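PDB 5A4A: maternal effect protein oskar from Drosophila melanogaster, which induces the germline in the fly and binds RNA, probably through this SGNH-hydrolase-like OSK domain. Local coordinates for residues Tyr21-Met33 with Gly78-Ile90. Sequence-based numbering, arbitrary orientation.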
ATOM      1  N   TYR A  21      -8.476  -2.082  -8.449  1.00 10.19           N
ATOM      2  CA  TYR A  21      -7.670  -1.800  -9.642  1.00 10.71           C
ATOM      3  C   TYR A  21      -7.652  -0.295  -9.931  1.00 11.13           C
ATOM      4  O   TYR A  21      -8.626   0.416  -9.667  1.00 13.38           O
ATOM      5  CB  TYR A  21      -8.276  -2.492 -10.861  1.00 16.19           C
ATOM      6  CG  TYR A  21      -7.821  -3.910 -11.125  1.00 16.61           C
ATOM      7  CD1 TYR A  21      -8.172  -4.944 -10.266  1.00 18.56           C
ATOM      8  CD2 TYR A  21      -7.070  -4.220 -12.259  1.00 14.64           C
ATOM      9  CE1 TYR A  21      -7.780  -6.243 -10.515  1.00 17.69           C
ATOM     10  CE2 TYR A  21      -6.669  -5.524 -12.517  1.00 14.00           C
ATOM     11  CZ  TYR A  21      -7.030  -6.527 -11.631  1.00 19.33           C
ATOM     12  OH  TYR A  21      -6.647  -7.827 -11.862  1.00 23.76           O
ATOM     13  N   LEU A  22      -6.561   0.182 -10.519  1.00 10.85           N
ATOM     14  CA  LEU A  22      -6.471   1.565 -10.938  1.00 19.09           C
ATOM     15  C   LEU A  22      -6.036   1.533 -12.408  1.00 17.79           C
ATOM     16  O   LEU A  22      -4.939   1.070 -12.716  1.00 14.56           O
ATOM     17  CB  LEU A  22      -5.446   2.279 -10.049  1.00 19.84           C
ATOM     18  CG  LEU A  22      -5.263   3.799  -9.949  1.00 27.69           C
ATOM     19  CD1 LEU A  22      -4.517   4.133  -8.665  1.00 33.04           C
ATOM     20  CD2 LEU A  22      -4.489   4.334 -11.096  1.00 22.15           C
ATOM     21  N   LEU A  23      -6.917   1.968 -13.311  1.00 20.16           N
ATOM     22  CA  LEU A  23      -6.612   2.015 -14.751  1.00 23.28           C
ATOM     23  C   LEU A  23      -6.066   0.695 -15.309  1.00 22.88           C
ATOM     24  O   LEU A  23      -5.072   0.683 -16.048  1.00 25.36           O
ATOM     25  CB  LEU A  23      -5.632   3.145 -15.066  1.00 20.41           C
ATOM     26  CG  LEU A  23      -6.048   4.553 -14.636  1.00 24.88           C
ATOM     27  CD1 LEU A  23      -4.975   5.554 -14.998  1.00 24.62           C
ATOM     28  CD2 LEU A  23      -7.392   4.944 -15.261  1.00 26.50           C
ATOM     29  N   ASP A  24      -6.724  -0.398 -14.938  1.00 22.22           N
ATOM     30  CA  ASP A  24      -6.345  -1.753 -15.336  1.00 18.11           C
ATOM     31  C   ASP A  24      -5.078  -2.291 -14.655  1.00 17.76           C
ATOM     32  O   ASP A  24      -4.661  -3.405 -14.945  1.00 19.90           O
ATOM     33  CB  ASP A  24      -6.269  -1.913 -16.867  1.00 26.06           C
ATOM     34  CG  ASP A  24      -7.595  -1.623 -17.557  1.00 35.41           C
ATOM     35  OD1 ASP A  24      -8.649  -2.073 -17.056  1.00 34.73           O
ATOM     36  OD2 ASP A  24      -7.580  -0.939 -18.606  1.00 37.71           O
ATOM     37  N   PHE A  25      -4.484  -1.518 -13.744  1.00 14.85           N
ATOM     38  CA  PHE A  25      -3.404  -2.031 -12.899  1.00 12.10           C
ATOM     39  C   PHE A  25      -3.966  -2.562 -11.580  1.00 11.39           C
ATOM     40  O   PHE A  25      -4.661  -1.836 -10.875  1.00 13.44           O
ATOM     41  CB  PHE A  25      -2.425  -0.918 -12.531  1.00 12.99           C
ATOM     42  CG  PHE A  25      -1.671  -0.331 -13.700  1.00 16.44           C
ATOM     43  CD1 PHE A  25      -0.502  -0.917 -14.164  1.00 15.48           C
ATOM     44  CD2 PHE A  25      -2.110   0.834 -14.301  1.00 18.10           C
ATOM     45  CE1 PHE A  25       0.197  -0.360 -15.225  1.00 16.04           C
ATOM     46  CE2 PHE A  25      -1.416   1.394 -15.362  1.00 17.98           C
ATOM     47  CZ  PHE A  25      -0.265   0.795 -15.820  1.00 21.03           C
ATOM     48  N   PRO A  26      -3.638  -3.813 -11.214  1.00 11.36           N
ATOM     49  CA  PRO A  26      -4.002  -4.231  -9.853  1.00 11.68           C
ATOM     50  C   PRO A  26      -3.307  -3.329  -8.832  1.00 10.78           C
ATOM     51  O   PRO A  26      -2.190  -2.878  -9.086  1.00 11.62           O
ATOM     52  CB  PRO A  26      -3.429  -5.652  -9.757  1.00 15.05           C
ATOM     53  CG  PRO A  26      -3.328  -6.126 -11.187  1.00 14.87           C
ATOM     54  CD  PRO A  26      -2.953  -4.881 -11.965  1.00 13.98           C
ATOM     55  N   LEU A  27      -3.983  -3.052  -7.725  1.00  9.70           N
ATOM     56  CA  LEU A  27      -3.423  -2.282  -6.623  1.00  9.13           C
ATOM     57  C   LEU A  27      -3.060  -3.222  -5.503  1.00 11.76           C
ATOM     58  O   LEU A  27      -3.877  -4.056  -5.103  1.00 15.58           O
ATOM     59  CB  LEU A  27      -4.453  -1.295  -6.087  1.00 10.73           C
ATOM     60  CG  LEU A  27      -4.814  -0.130  -6.989  1.00 19.14           C
ATOM     61  CD1 LEU A  27      -6.003   0.604  -6.401  1.00 18.22           C
ATOM     62  CD2 LEU A  27      -3.616   0.800  -7.108  1.00 25.43           C
ATOM     63  N   MET A  28      -1.854  -3.072  -4.968  1.00 10.35           N
ATOM     64  CA  MET A  28      -1.482  -3.835  -3.777  1.00 10.42           C
ATOM     65  C   MET A  28      -1.141  -2.880  -2.649  1.00 13.66           C
ATOM     66  O   MET A  28      -0.362  -1.960  -2.831  1.00 14.13           O
ATOM     67  CB  MET A  28      -0.293  -4.756  -4.053  1.00 11.25           C
ATOM     68  CG  MET A  28       0.134  -5.536  -2.807  1.00 13.33           C
ATOM     69  SD  MET A  28       1.157  -6.975  -3.175  1.00 15.88           S
ATOM     70  CE  MET A  28       2.702  -6.222  -3.698  1.00 12.92           C
ATOM     71  N   GLY A  29      -1.729  -3.082  -1.482  1.00 10.90           N
ATOM     72  CA  GLY A  29      -1.473  -2.157  -0.393  1.00  8.83           C
ATOM     73  C   GLY A  29      -2.265  -2.521   0.841  1.00 10.00           C
ATOM     74  O   GLY A  29      -2.804  -3.606   0.922  1.00 10.86           O
ATOM     75  N   ASP A  30      -2.321  -1.590   1.786  1.00  8.39           N
ATOM     76  CA  ASP A  30      -3.007  -1.801   3.064  1.00  8.96           C
ATOM     77  C   ASP A  30      -4.308  -0.985   3.136  1.00  9.07           C
ATOM     78  O   ASP A  30      -4.899  -0.687   2.101  1.00 10.04           O
ATOM     79  CB  ASP A  30      -2.037  -1.494   4.219  1.00 11.37           C
ATOM     80  CG  ASP A  30      -1.401  -0.123   4.103  1.00  9.03           C
ATOM     81  OD1 ASP A  30      -2.124   0.848   3.794  1.00 11.43           O
ATOM     82  OD2 ASP A  30      -0.172  -0.006   4.323  1.00 15.42           O
ATOM     83  N   ASP A  31      -4.774  -0.625   4.337  1.00  9.59           N
ATOM     84  CA  ASP A  31      -6.022   0.140   4.447  1.00 11.97           C
ATOM     85  C   ASP A  31      -6.051   1.441   3.672  1.00 11.85           C
ATOM     86  O   ASP A  31      -7.122   1.859   3.246  1.00 10.51           O
ATOM     87  CB  ASP A  31      -6.377   0.465   5.897  1.00 10.24           C
ATOM     88  CG  ASP A  31      -7.050  -0.687   6.605  1.00 13.04           C
ATOM     89  OD1 ASP A  31      -8.250  -0.946   6.325  1.00 12.39           O
ATOM     90  OD2 ASP A  31      -6.380  -1.316   7.451  1.00 10.73           O
ATOM     91  N   PHE A  32      -4.902   2.099   3.504  1.00 12.68           N
ATOM     92  CA  PHE A  32      -4.915   3.393   2.811  1.00  9.10           C
ATOM     93  C   PHE A  32      -5.331   3.271   1.349  1.00  9.49           C
ATOM     94  O   PHE A  32      -6.228   3.975   0.894  1.00 11.18           O
ATOM     95  CB  PHE A  32      -3.584   4.137   2.949  1.00  9.53           C
ATOM     96  CG  PHE A  32      -3.286   4.565   4.354  1.00 10.26           C
ATOM     97  CD1 PHE A  32      -4.027   5.577   4.958  1.00 12.31           C
ATOM     98  CD2 PHE A  32      -2.280   3.953   5.075  1.00 14.27           C
ATOM     99  CE1 PHE A  32      -3.761   5.968   6.255  1.00 12.62           C
ATOM    100  CE2 PHE A  32      -2.009   4.344   6.377  1.00 15.53           C
ATOM    101  CZ  PHE A  32      -2.761   5.346   6.969  1.00 10.84           C
ATOM    102  N   MET A  33      -4.687   2.377   0.613  1.00 12.08           N
ATOM    103  CA  MET A  33      -5.098   2.136  -0.761  1.00 12.24           C
ATOM    104  C   MET A  33      -6.439   1.400  -0.845  1.00 10.49           C
ATOM    105  O   MET A  33      -7.212   1.648  -1.762  1.00 10.14           O
ATOM    106  CB  MET A  33      -4.003   1.413  -1.548  1.00 14.25           C
ATOM    107  CG  MET A  33      -2.803   2.300  -1.876  1.00 18.65           C
ATOM    108  SD  MET A  33      -3.296   3.702  -2.886  1.00 24.74           S
ATOM    109  CE  MET A  33      -4.153   2.822  -4.172  1.00 19.17           C
ATOM    110  N   GLY A  78       4.521 -10.474 -16.683  1.00 22.87           N
ATOM    111  CA  GLY A  78       4.545  -9.094 -17.120  1.00 21.91           C
ATOM    112  C   GLY A  78       3.457  -8.216 -16.525  1.00 15.41           C
ATOM    113  O   GLY A  78       3.409  -7.020 -16.810  1.00 20.72           O
ATOM    114  N   THR A  79       2.571  -8.786 -15.713  1.00 15.53           N
ATOM    115  CA  THR A  79       1.550  -7.963 -15.060  1.00 12.52           C
ATOM    116  C   THR A  79       2.202  -6.872 -14.219  1.00 12.98           C
ATOM    117  O   THR A  79       3.099  -7.155 -13.433  1.00 15.01           O
ATOM    118  CB  THR A  79       0.616  -8.804 -14.171  1.00 14.32           C
ATOM    119  OG1 THR A  79      -0.091  -9.738 -14.989  1.00 18.77           O
ATOM    120  CG2 THR A  79      -0.395  -7.917 -13.448  1.00 17.35           C
ATOM    121  N   GLN A  80       1.756  -5.630 -14.406  1.00 12.60           N
ATOM    122  CA  GLN A  80       2.245  -4.499 -13.625  1.00 10.49           C
ATOM    123  C   GLN A  80       1.295  -4.213 -12.478  1.00 14.60           C
ATOM    124  O   GLN A  80       0.078  -4.105 -12.681  1.00 14.30           O
ATOM    125  CB  GLN A  80       2.394  -3.249 -14.494  1.00 11.22           C
ATOM    126  CG  GLN A  80       3.429  -3.382 -15.609  1.00 12.91           C
ATOM    127  CD  GLN A  80       3.338  -2.251 -16.611  1.00 19.91           C
ATOM    128  OE1 GLN A  80       3.980  -1.209 -16.453  1.00 24.51           O
ATOM    129  NE2 GLN A  80       2.542  -2.451 -17.654  1.00 21.17           N
ATOM    130  N   ILE A  81       1.856  -4.108 -11.274  1.00  9.75           N
ATOM    131  CA  ILE A  81       1.058  -3.907 -10.067  1.00  7.59           C
ATOM    132  C   ILE A  81       1.465  -2.605  -9.385  1.00  8.10           C
ATOM    133  O   ILE A  81       2.646  -2.385  -9.138  1.00 11.54           O
ATOM    134  CB  ILE A  81       1.277  -5.080  -9.071  1.00 11.57           C
ATOM    135  CG1 ILE A  81       0.911  -6.424  -9.724  1.00 16.17           C
ATOM    136  CG2 ILE A  81       0.501  -4.853  -7.754  1.00 10.44           C
ATOM    137  CD1 ILE A  81       1.214  -7.645  -8.847  1.00 11.77           C
ATOM    138  N   ILE A  82       0.497  -1.741  -9.082  1.00 10.56           N
ATOM    139  CA  ILE A  82       0.809  -0.518  -8.346  1.00  8.65           C
ATOM    140  C   ILE A  82       0.845  -0.831  -6.848  1.00  9.68           C
ATOM    141  O   ILE A  82      -0.134  -1.313  -6.278  1.00 11.81           O
ATOM    142  CB  ILE A  82      -0.194   0.619  -8.657  1.00  8.99           C
ATOM    143  CG1 ILE A  82      -0.137   0.979 -10.154  1.00 11.52           C
ATOM    144  CG2 ILE A  82       0.107   1.850  -7.805  1.00 10.76           C
ATOM    145  CD1 ILE A  82      -1.187   2.008 -10.608  1.00 11.60           C
ATOM    146  N   VAL A  83       1.979  -0.535  -6.218  1.00 12.95           N
ATOM    147  CA  VAL A  83       2.239  -0.948  -4.839  1.00 11.78           C
ATOM    148  C   VAL A  83       2.367   0.225  -3.874  1.00 10.06           C
ATOM    149  O   VAL A  83       3.106   1.176  -4.133  1.00  9.99           O
ATOM    150  CB  VAL A  83       3.544  -1.759  -4.767  1.00 14.00           C
ATOM    151  CG1 VAL A  83       3.844  -2.179  -3.325  1.00 13.94           C
ATOM    152  CG2 VAL A  83       3.460  -2.979  -5.688  1.00 12.56           C
ATOM    153  N   ASN A  84       1.628   0.161  -2.768  1.00 10.14           N
ATOM    154  CA  ASN A  84       1.841   1.084  -1.655  1.00 12.85           C
ATOM    155  C   ASN A  84       1.926   0.254  -0.384  1.00 10.21           C
ATOM    156  O   ASN A  84       0.908  -0.189   0.149  1.00 11.05           O
ATOM    157  CB  ASN A  84       0.692   2.099  -1.548  1.00 10.52           C
ATOM    158  CG  ASN A  84       0.933   3.140  -0.462  1.00  9.10           C
ATOM    159  OD1 ASN A  84       0.329   3.084   0.617  1.00 12.14           O
ATOM    160  ND2 ASN A  84       1.819   4.095  -0.740  1.00 10.42           N
ATOM    161  N   ILE A  85       3.140   0.028   0.097  1.00 13.94           N
ATOM    162  CA  ILE A  85       3.343  -0.943   1.160  1.00 10.57           C
ATOM    163  C   ILE A  85       4.428  -0.458   2.127  1.00  8.90           C
ATOM    164  O   ILE A  85       5.435   0.136   1.716  1.00  9.97           O
ATOM    165  CB  ILE A  85       3.676  -2.343   0.550  1.00  9.84           C
ATOM    166  CG1 ILE A  85       3.388  -3.485   1.530  1.00  9.34           C
ATOM    167  CG2 ILE A  85       5.113  -2.401   0.013  1.00 13.05           C
ATOM    168  CD1 ILE A  85       1.903  -3.703   1.800  1.00 11.26           C
ATOM    169  N   GLY A  86       4.209  -0.694   3.414  1.00 13.18           N
ATOM    170  CA  GLY A  86       5.173  -0.302   4.425  1.00 15.46           C
ATOM    171  C   GLY A  86       4.580   0.455   5.599  1.00 14.18           C
ATOM    172  O   GLY A  86       5.180   0.468   6.678  1.00 10.80           O
ATOM    173  N   SER A  87       3.433   1.110   5.398  1.00 11.33           N
ATOM    174  CA  SER A  87       2.813   1.877   6.482  1.00 12.49           C
ATOM    175  C   SER A  87       2.528   0.998   7.688  1.00 12.09           C
ATOM    176  O   SER A  87       2.727   1.429   8.821  1.00 13.42           O
ATOM    177  CB  SER A  87       1.516   2.582   6.048  1.00 10.80           C
ATOM    178  OG  SER A  87       1.792   3.633   5.144  1.00 14.75           O
ATOM    179  N   VAL A  88       2.073  -0.233   7.449  1.00 11.90           N
ATOM    180  CA  VAL A  88       1.733  -1.123   8.562  1.00 13.09           C
ATOM    181  C   VAL A  88       2.998  -1.522   9.331  1.00 11.89           C
ATOM    182  O   VAL A  88       3.009  -1.502  10.562  1.00 14.06           O
ATOM    183  CB  VAL A  88       0.968  -2.383   8.110  1.00 11.20           C
ATOM    184  CG1 VAL A  88       0.603  -3.245   9.327  1.00 14.31           C
ATOM    185  CG2 VAL A  88      -0.310  -2.001   7.368  1.00 10.61           C
ATOM    186  N   ASP A  89       4.060  -1.868   8.602  1.00 10.76           N
ATOM    187  CA  ASP A  89       5.349  -2.169   9.232  1.00 12.85           C
ATOM    188  C   ASP A  89       5.795  -1.026  10.136  1.00 12.55           C
ATOM    189  O   ASP A  89       6.249  -1.251  11.256  1.00 15.20           O
ATOM    190  CB  ASP A  89       6.444  -2.403   8.187  1.00 12.89           C
ATOM    191  CG  ASP A  89       6.169  -3.605   7.301  1.00 19.56           C
ATOM    192  OD1 ASP A  89       5.325  -3.486   6.392  1.00 16.16           O
ATOM    193  OD2 ASP A  89       6.810  -4.657   7.501  1.00 25.25           O
ATOM    194  N   ILE A  90       5.666   0.201   9.638  1.00 11.74           N
ATOM    195  CA  ILE A  90       6.101   1.366  10.397  1.00 11.20           C
ATOM    196  C   ILE A  90       5.208   1.572  11.615  1.00 11.42           C
ATOM    197  O   ILE A  90       5.708   1.789  12.713  1.00 14.56           O
ATOM    198  CB  ILE A  90       6.161   2.626   9.518  1.00 16.28           C
ATOM    199  CG1 ILE A  90       7.344   2.487   8.551  1.00 12.72           C
ATOM    200  CG2 ILE A  90       6.309   3.883  10.379  1.00 13.98           C
ATOM    201  CD1 ILE A  90       7.563   3.661   7.634  1.00 18.42           C
TER
HETATM  202  O   HOH W   1      -1.469  -4.490 -15.279  1.00 30.23           O
HETATM  203  O   HOH W   2      -1.926   1.382   1.244  1.00  8.42           O
HETATM  204  O   HOH W   3       1.924  -1.663   4.762  1.00 10.47           O
HETATM  205  O   HOH W   4       1.418   1.748   3.070  1.00 10.68           O
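L22 touches I82 CD1 with its CD2 methyl at the start of a parallel strand pair, 25-29 beside 80-84, in the central sheet of an SGNH-hydrolase-like α/β domain. After the tight type I' turn L22–F25, F25 lays its CB against I82 CD1 (3.7 Å). Its CG, anti to the carbonyl carbon (chi1 -65°), brings the flat ring alongside Q80, whose amide plane stands 82° to it; Q80 O meets the ring edge in plane. P26 lacks an N-H, but its carbonyl O still accepts from I82 N. L27 CD2 packs beside I82 CB; the beta-branched I82 suits an extended strand. M28 N donates to I82 O and M28 O accepts from N84 N, while its flexible chain bends at chi3 (71°) to set CE on V83 CG2. G29, without a side chain, lets its CA come to 3.1 Å from N84 O. D30, the N-cap of helix 31-40, accepts from F32 N at OD1. Two waters donate to D30 OD2: one accepts from G86 N and V88 N, the other from S87 N while also donating to N84 OD1. N84 ND2 bonds T120 OG1, and M33 crosses N84 at about a right angle, M33 CG 3.5 Å from N84 CB.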